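Local coordinates for protein subtilisin-like serine protease (Fervidobacterium pennivorans, PDB 1R6V) that degrades keratin into peptides as a subtilisin-like serine protease, letting the bacterium grow on native feathers, at residues 89-101 with 267-279. The protein carries 1 engineered substitution. Numbering follows the deposited sequence.
Sequences IRYVEPSYKRELI and SWGGWGYSYTMKE
Glu93, in the inferred propeptide, lays its carboxylate across the first turn of helix 275-279: Tyr275 N donates to the syn lone pair of OE2 (2.8 Å), while OE1 accepts from Thr276 N (2.8 Å) and Thr276 OG1 (2.6 Å). This grip at a helix start would probably stabilise the negative charge; Ser274 is the N-cap residue, its OG accepting from Met277 N. Tyr91 OH donates to Thr276 OG1, and Tyr275 CB sits over the Tyr91 ring centre, a CH-pi contact 13° off the normal. Arg98 bends at chi2 (-74°), bringing NH1 and NH2 end-on to Gly272 O (2.9 and 3.0 Å), the oxygen 5° out of the guanidinium plane. An alanine here is likely to leave Gly272 O without these donors and Asp246 without its salt-bridge partner at Arg98 NE. Gly272 CA covers one face of Tyr96. Antiparallel hydrogen-bonded pairing (Glu99 N to Gly269 O 2.8 Å) joins strand 99-100 to strand 263-269; Leu100 and Ser267 lie about 4 Å, side chain to side chain, from the inferred charge-relay residues Asp162 and Ser381 respectively, consistent with a propeptide tail in the active-site cleft, as in subtilisins. Strand 89-93 edges the prodomain sheet beside strand 33-38, its axis 10.2 Å from that of helix 275-279.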
# COMPACT_ATOMS: atom_id res chain seq x y z
N ILE A 89 -4.23 -14.71 -12.98
CA ILE A 89 -3.65 -13.39 -12.73
C ILE A 89 -4.31 -12.81 -11.48
O ILE A 89 -5.54 -12.87 -11.35
CB ILE A 89 -3.89 -12.43 -13.93
CG1 ILE A 89 -3.10 -12.89 -15.16
CG2 ILE A 89 -3.49 -11.00 -13.57
CD1 ILE A 89 -1.62 -13.06 -14.96
N ARG A 90 -3.53 -12.27 -10.55
CA ARG A 90 -4.11 -11.68 -9.35
C ARG A 90 -4.52 -10.22 -9.57
O ARG A 90 -5.62 -9.81 -9.17
CB ARG A 90 -3.14 -11.78 -8.17
CG ARG A 90 -3.14 -13.14 -7.46
CD ARG A 90 -2.18 -13.16 -6.27
NE ARG A 90 -0.81 -13.07 -6.77
CZ ARG A 90 0.08 -12.15 -6.40
NH1 ARG A 90 -0.22 -11.22 -5.51
NH2 ARG A 90 1.28 -12.16 -6.97
N TYR A 91 -3.66 -9.43 -10.20
CA TYR A 91 -4.00 -8.03 -10.44
C TYR A 91 -3.05 -7.41 -11.45
O TYR A 91 -2.00 -7.98 -11.76
CB TYR A 91 -3.92 -7.21 -9.14
CG TYR A 91 -2.54 -7.18 -8.53
CD1 TYR A 91 -1.53 -6.35 -9.05
CD2 TYR A 91 -2.20 -8.03 -7.48
CE1 TYR A 91 -0.23 -6.39 -8.54
CE2 TYR A 91 -0.89 -8.07 -6.96
CZ TYR A 91 0.08 -7.25 -7.49
OH TYR A 91 1.36 -7.29 -6.99
N VAL A 92 -3.45 -6.26 -11.96
CA VAL A 92 -2.64 -5.49 -12.90
C VAL A 92 -2.77 -4.07 -12.41
O VAL A 92 -3.88 -3.57 -12.32
CB VAL A 92 -3.19 -5.55 -14.34
CG1 VAL A 92 -2.27 -4.73 -15.26
CG2 VAL A 92 -3.26 -6.99 -14.82
N GLU A 93 -1.66 -3.41 -12.10
CA GLU A 93 -1.75 -2.04 -11.60
C GLU A 93 -0.55 -1.22 -12.08
O GLU A 93 0.44 -1.78 -12.53
CB GLU A 93 -1.74 -2.07 -10.06
CG GLU A 93 -0.43 -2.62 -9.50
CD GLU A 93 -0.43 -2.77 -7.98
OE1 GLU A 93 0.59 -3.23 -7.45
OE2 GLU A 93 -1.45 -2.44 -7.33
N PRO A 94 -0.63 0.12 -11.99
CA PRO A 94 0.52 0.91 -12.43
C PRO A 94 1.47 1.05 -11.22
O PRO A 94 1.16 0.57 -10.12
CB PRO A 94 -0.10 2.26 -12.78
CG PRO A 94 -1.17 2.38 -11.73
CD PRO A 94 -1.80 0.99 -11.72
N SER A 95 2.62 1.68 -11.42
CA SER A 95 3.51 1.98 -10.31
C SER A 95 3.01 3.38 -9.98
O SER A 95 2.90 4.23 -10.87
CB SER A 95 4.97 2.06 -10.77
OG SER A 95 5.78 2.66 -9.77
N TYR A 96 2.70 3.63 -8.72
CA TYR A 96 2.18 4.93 -8.34
C TYR A 96 3.26 5.96 -8.00
O TYR A 96 4.40 5.62 -7.72
CB TYR A 96 1.22 4.78 -7.18
CG TYR A 96 -0.04 4.02 -7.56
CD1 TYR A 96 -0.14 2.65 -7.35
CD2 TYR A 96 -1.11 4.68 -8.17
CE1 TYR A 96 -1.28 1.94 -7.72
CE2 TYR A 96 -2.27 3.97 -8.54
CZ TYR A 96 -2.34 2.60 -8.31
OH TYR A 96 -3.46 1.88 -8.67
N LYS A 97 2.88 7.23 -8.04
CA LYS A 97 3.81 8.30 -7.72
C LYS A 97 4.10 8.31 -6.22
O LYS A 97 3.18 8.14 -5.40
CB LYS A 97 3.22 9.66 -8.11
CG LYS A 97 2.96 9.85 -9.60
CD LYS A 97 4.25 9.95 -10.41
CE LYS A 97 3.97 10.24 -11.87
NZ LYS A 97 3.11 11.44 -12.04
N ARG A 98 5.37 8.47 -5.85
CA ARG A 98 5.75 8.55 -4.43
C ARG A 98 6.76 9.67 -4.27
O ARG A 98 7.49 9.99 -5.21
CB ARG A 98 6.44 7.28 -3.94
CG ARG A 98 5.73 5.99 -4.25
CD ARG A 98 4.50 5.74 -3.40
NE ARG A 98 3.85 4.52 -3.85
CZ ARG A 98 2.62 4.15 -3.55
NH1 ARG A 98 1.86 4.91 -2.75
NH2 ARG A 98 2.10 3.04 -4.09
N GLU A 99 6.83 10.24 -3.08
CA GLU A 99 7.79 11.29 -2.83
C GLU A 99 8.44 11.04 -1.50
O GLU A 99 7.85 10.44 -0.61
CB GLU A 99 7.09 12.65 -2.80
CG GLU A 99 6.31 12.95 -4.06
CD GLU A 99 5.65 14.32 -4.05
OE1 GLU A 99 4.82 14.57 -3.15
OE2 GLU A 99 5.96 15.13 -4.95
N LEU A 100 9.67 11.50 -1.38
CA LEU A 100 10.40 11.37 -0.14
C LEU A 100 9.80 12.40 0.81
O LEU A 100 9.46 13.51 0.39
CB LEU A 100 11.88 11.70 -0.40
CG LEU A 100 12.92 11.34 0.65
CD1 LEU A 100 13.11 9.84 0.67
CD2 LEU A 100 14.24 12.04 0.31
N ILE A 101 9.64 12.04 2.07
CA ILE A 101 9.12 12.98 3.07
C ILE A 101 10.39 13.74 3.49
O ILE A 101 11.00 13.44 4.51
CB ILE A 101 8.49 12.23 4.25
CG1 ILE A 101 7.32 11.39 3.74
CG2 ILE A 101 8.00 13.21 5.31
CD1 ILE A 101 6.74 10.41 4.77
N SER A 267 10.86 6.68 4.88
CA SER A 267 10.27 8.01 5.05
C SER A 267 9.92 8.53 3.67
O SER A 267 10.50 9.51 3.18
CB SER A 267 11.24 8.95 5.76
OG SER A 267 11.36 8.56 7.13
N TRP A 268 8.97 7.85 3.05
CA TRP A 268 8.47 8.19 1.72
C TRP A 268 7.04 7.71 1.60
O TRP A 268 6.54 6.96 2.44
CB TRP A 268 9.33 7.50 0.65
CG TRP A 268 9.38 5.98 0.81
CD1 TRP A 268 10.19 5.26 1.65
CD2 TRP A 268 8.57 5.02 0.12
NE1 TRP A 268 9.93 3.90 1.52
CE2 TRP A 268 8.94 3.73 0.60
CE3 TRP A 268 7.56 5.11 -0.85
CZ2 TRP A 268 8.34 2.56 0.13
CZ3 TRP A 268 6.97 3.95 -1.31
CH2 TRP A 268 7.36 2.69 -0.82
N GLY A 269 6.35 8.16 0.55
CA GLY A 269 5.00 7.70 0.37
C GLY A 269 4.24 8.37 -0.74
O GLY A 269 4.75 9.27 -1.41
N GLY A 270 3.00 7.93 -0.91
CA GLY A 270 2.13 8.46 -1.94
C GLY A 270 0.70 7.99 -1.74
O GLY A 270 0.43 7.08 -0.97
N TRP A 271 -0.22 8.62 -2.47
CA TRP A 271 -1.64 8.30 -2.37
C TRP A 271 -2.03 6.87 -2.80
O TRP A 271 -2.90 6.24 -2.19
CB TRP A 271 -2.44 9.31 -3.23
CG TRP A 271 -3.84 8.86 -3.55
CD1 TRP A 271 -4.95 9.01 -2.76
CD2 TRP A 271 -4.27 8.13 -4.71
NE1 TRP A 271 -6.03 8.41 -3.35
CE2 TRP A 271 -5.65 7.86 -4.55
CE3 TRP A 271 -3.62 7.67 -5.86
CZ2 TRP A 271 -6.39 7.15 -5.50
CZ3 TRP A 271 -4.36 6.96 -6.81
CH2 TRP A 271 -5.73 6.71 -6.62
N GLY A 272 -1.38 6.37 -3.83
CA GLY A 272 -1.74 5.07 -4.37
C GLY A 272 -1.67 3.82 -3.53
O GLY A 272 -0.63 3.53 -2.95
N TYR A 273 -2.78 3.08 -3.44
CA TYR A 273 -2.81 1.82 -2.71
C TYR A 273 -2.25 0.83 -3.71
O TYR A 273 -2.86 0.58 -4.75
CB TYR A 273 -4.23 1.38 -2.37
CG TYR A 273 -4.32 0.14 -1.51
CD1 TYR A 273 -4.50 0.24 -0.13
CD2 TYR A 273 -4.25 -1.15 -2.06
CE1 TYR A 273 -4.62 -0.88 0.66
CE2 TYR A 273 -4.37 -2.28 -1.27
CZ TYR A 273 -4.57 -2.14 0.10
OH TYR A 273 -4.73 -3.25 0.90
N SER A 274 -1.09 0.27 -3.40
CA SER A 274 -0.45 -0.67 -4.32
C SER A 274 -0.53 -2.09 -3.79
O SER A 274 -0.13 -2.35 -2.65
CB SER A 274 1.02 -0.27 -4.50
OG SER A 274 1.81 -1.30 -5.09
N TYR A 275 -1.05 -3.01 -4.59
CA TYR A 275 -1.11 -4.39 -4.14
C TYR A 275 0.29 -4.97 -4.11
O TYR A 275 0.60 -5.86 -3.29
CB TYR A 275 -1.99 -5.22 -5.05
CG TYR A 275 -3.46 -4.99 -4.77
CD1 TYR A 275 -4.14 -3.94 -5.36
CD2 TYR A 275 -4.15 -5.82 -3.88
CE1 TYR A 275 -5.49 -3.71 -5.09
CE2 TYR A 275 -5.50 -5.60 -3.60
CZ TYR A 275 -6.15 -4.55 -4.22
OH TYR A 275 -7.50 -4.36 -3.99
N THR A 276 1.13 -4.50 -5.01
CA THR A 276 2.51 -4.96 -5.06
C THR A 276 3.27 -4.53 -3.81
O THR A 276 3.97 -5.34 -3.20
CB THR A 276 3.23 -4.40 -6.30
OG1 THR A 276 2.61 -4.94 -7.46
CG2 THR A 276 4.73 -4.79 -6.31
N MET A 277 3.12 -3.26 -3.43
CA MET A 277 3.83 -2.79 -2.24
C MET A 277 3.30 -3.48 -0.97
O MET A 277 4.07 -3.74 -0.03
CB MET A 277 3.71 -1.27 -2.10
CG MET A 277 4.74 -0.69 -1.11
SD MET A 277 6.51 -0.93 -1.59
CE MET A 277 6.46 0.01 -3.31
N LYS A 278 2.01 -3.78 -0.95
CA LYS A 278 1.37 -4.46 0.18
C LYS A 278 2.05 -5.81 0.30
O LYS A 278 2.47 -6.24 1.38
CB LYS A 278 -0.13 -4.66 -0.10
CG LYS A 278 -0.94 -5.39 0.99
CD LYS A 278 -1.30 -4.45 2.11
CE LYS A 278 -2.38 -5.03 3.02
NZ LYS A 278 -1.92 -6.21 3.83
N GLU A 279 2.17 -6.48 -0.84
CA GLU A 279 2.80 -7.81 -0.86
C GLU A 279 4.24 -7.77 -0.38
O GLU A 279 4.70 -8.66 0.33
CB GLU A 279 2.77 -8.40 -2.27
CG GLU A 279 1.46 -8.98 -2.70
CD GLU A 279 1.01 -10.14 -1.82
OE1 GLU A 279 1.66 -11.21 -1.80
OE2 GLU A 279 -0.01 -9.99 -1.16
O HOH W 1 -3.74 -0.85 -7.03
O HOH W 2 2.04 -0.16 -7.45
O HOH W 3 0.38 7.83 -5.62
O HOH W 4 3.50 12.39 -1.26
O HOH W 5 12.79 11.23 3.86